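Local structure of probable uracil-DNA glycosylase (Acanthamoeba polyphaga mimivirus, 5X55) at residues A[185-190]-A[293-298]. The protein is probably a DNA glycosylase of the uracil-DNA glycosylase superfamily, built around a four-stranded parallel beta-sheet flanked by helices. Sequence-based numbering, arbitrary orientation.
Sequences VVILGQ and VAWGAH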
loop_
_atom_site.group_PDB
_atom_site.type_symbol
_atom_site.label_atom_id
_atom_site.label_comp_id
_atom_site.label_asym_id
_atom_site.label_seq_id
_atom_site.Cartn_x
_atom_site.Cartn_y
_atom_site.Cartn_z
ATOM N N VAL A 185 5.949 -0.348 -10.013
ATOM C CA VAL A 185 5.690 -1.563 -9.255
ATOM C C VAL A 185 4.560 -1.245 -8.297
ATOM O O VAL A 185 4.543 -0.165 -7.696
ATOM C CB VAL A 185 6.939 -2.032 -8.474
ATOM C CG1 VAL A 185 6.674 -3.356 -7.780
ATOM C CG2 VAL A 185 8.144 -2.123 -9.382
ATOM N N VAL A 186 3.593 -2.158 -8.190
ATOM C CA VAL A 186 2.466 -2.036 -7.270
ATOM C C VAL A 186 2.619 -3.144 -6.242
ATOM O O VAL A 186 2.609 -4.328 -6.604
ATOM C CB VAL A 186 1.118 -2.158 -7.998
ATOM C CG1 VAL A 186 -0.030 -2.094 -6.986
ATOM C CG2 VAL A 186 0.981 -1.084 -9.085
ATOM N N ILE A 187 2.788 -2.769 -4.973
ATOM C CA ILE A 187 2.879 -3.724 -3.864
ATOM C C ILE A 187 1.676 -3.514 -2.947
ATOM O O ILE A 187 1.605 -2.523 -2.206
ATOM C CB ILE A 187 4.195 -3.595 -3.079
ATOM C CG1 ILE A 187 5.393 -3.512 -4.035
ATOM C CG2 ILE A 187 4.349 -4.784 -2.106
ATOM C CD1 ILE A 187 6.728 -3.696 -3.363
ATOM N N LEU A 188 0.752 -4.463 -2.961
ATOM C CA LEU A 188 -0.443 -4.371 -2.132
ATOM C C LEU A 188 -0.206 -4.895 -0.722
ATOM O O LEU A 188 0.320 -5.995 -0.532
ATOM C CB LEU A 188 -1.578 -5.142 -2.773
ATOM C CG LEU A 188 -2.094 -4.358 -3.965
ATOM C CD1 LEU A 188 -2.731 -5.333 -4.921
ATOM C CD2 LEU A 188 -3.075 -3.296 -3.479
ATOM N N GLY A 189 -0.584 -4.092 0.262
ATOM C CA GLY A 189 -0.857 -4.595 1.588
ATOM C C GLY A 189 -2.350 -4.876 1.757
ATOM O O GLY A 189 -3.184 -4.650 0.874
ATOM N N GLN A 190 -2.687 -5.395 2.917
ATOM C CA GLN A 190 -4.080 -5.693 3.194
ATOM C C GLN A 190 -4.671 -4.559 4.019
ATOM O O GLN A 190 -5.262 -3.636 3.453
ATOM C CB GLN A 190 -4.184 -7.033 3.900
ATOM C CG GLN A 190 -5.594 -7.536 4.071
ATOM C CD GLN A 190 -5.614 -8.939 4.678
ATOM O OE1 GLN A 190 -5.678 -9.929 3.958
ATOM N NE2 GLN A 190 -5.567 -9.020 6.006
ATOM N N VAL A 293 3.213 -7.161 -7.462
ATOM C CA VAL A 293 3.803 -8.077 -6.493
ATOM C C VAL A 293 2.702 -8.512 -5.539
ATOM O O VAL A 293 2.118 -7.676 -4.838
ATOM C CB VAL A 293 4.959 -7.411 -5.736
ATOM C CG1 VAL A 293 5.509 -8.347 -4.712
ATOM C CG2 VAL A 293 6.025 -6.984 -6.696
ATOM N N ALA A 294 2.410 -9.817 -5.519
ATOM C CA ALA A 294 1.318 -10.374 -4.725
ATOM C C ALA A 294 1.901 -11.204 -3.580
ATOM O O ALA A 294 2.320 -12.349 -3.775
ATOM C CB ALA A 294 0.382 -11.211 -5.599
ATOM N N TRP A 295 1.924 -10.625 -2.380
ATOM C CA TRP A 295 2.387 -11.324 -1.193
ATOM C C TRP A 295 1.163 -11.762 -0.371
ATOM O O TRP A 295 0.501 -10.934 0.269
ATOM C CB TRP A 295 3.318 -10.424 -0.389
ATOM C CG TRP A 295 4.658 -10.092 -1.044
ATOM C CD1 TRP A 295 5.349 -10.831 -1.971
ATOM C CD2 TRP A 295 5.462 -8.923 -0.784
ATOM N NE1 TRP A 295 6.537 -10.191 -2.299
ATOM C CE2 TRP A 295 6.623 -9.022 -1.584
ATOM C CE3 TRP A 295 5.307 -7.807 0.054
ATOM C CZ2 TRP A 295 7.615 -8.049 -1.578
ATOM C CZ3 TRP A 295 6.311 -6.834 0.064
ATOM C CH2 TRP A 295 7.443 -6.963 -0.754
ATOM N N GLY A 296 0.871 -13.065 -0.382
ATOM C CA GLY A 296 -0.287 -13.595 0.303
ATOM C C GLY A 296 -1.498 -13.743 -0.610
ATOM O O GLY A 296 -1.562 -13.222 -1.729
ATOM N N ALA A 297 -2.490 -14.474 -0.098
ATOM C CA ALA A 297 -3.627 -14.889 -0.921
ATOM C C ALA A 297 -4.548 -13.721 -1.258
ATOM O O ALA A 297 -5.072 -13.634 -2.376
ATOM C CB ALA A 297 -4.401 -15.996 -0.200
ATOM N N HIS A 298 -4.748 -12.811 -0.310
ATOM C CA HIS A 298 -5.586 -11.641 -0.549
ATOM C C HIS A 298 -5.023 -10.749 -1.666
ATOM O O HIS A 298 -5.742 -10.360 -2.599
ATOM C CB HIS A 298 -5.724 -10.853 0.757
ATOM C CG HIS A 298 -6.431 -9.555 0.578
ATOM N ND1 HIS A 298 -7.796 -9.478 0.406
ATOM C CD2 HIS A 298 -5.959 -8.292 0.451
ATOM C CE1 HIS A 298 -8.140 -8.214 0.219
ATOM N NE2 HIS A 298 -7.045 -7.475 0.247
HETATM O O HOH W 1 0.395 -5.705 -5.833
HETATM O O HOH W 2 1.479 -7.719 -2.338
HETATM O O HOH W 3 0.600 -8.038 1.180
#
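V293 N donates a nearly straight hydrogen bond to V186 O (3.0 Å, 174° at the hydrogen). It joins two parallel strands whose axes over these short segments run 20° apart. Past this bond the strands part, and three waters take over as bridges. One water donates to both V186 O and V293 O; a second receives W295 N and donates to V293 O and L188 O; a third joins L188 O to W295 O. L188 O and V293 O therefore each accept from two waters.

On the sheet face that I187 and V293 share, V185 CG1 meets V293 CG2 at 3.8 Å. I187 CG2 makes a CH-pi contact over a face of the W295 six-membered ring, 4.0 Å from its centroid. Its nearest ring atom is CZ3, at 3.6 Å. With I187 chi1 at -47°, CG1 is anti to the carbonyl carbon and CG2 anti to the backbone N, which puts CG2 over the indole. I354 of helix 350-360 packs on V185 and V293, while F209, F345 and H350 meet the W295 ring edge-to-face.

Beyond the strands, Q190 CG makes a CH-pi contact over one face of the H298 imidazole, 4.1 Å from its centroid. The amide plane stands nearly perpendicular to the ring, with Q190 OE1 3.3 Å from H298 CB. H298 NE2 is hydrogen-bonded to S256 OG, just after strand 251-255, which limits rotation of the ring.

Chemically, the central strands of this 2-1-3-4 sheet share one direct bond, then three waters that satisfy backbone groups as they diverge, with apolar contacts of V185, I187, V293 and W295 along one face and Q190 on H298 past the strands.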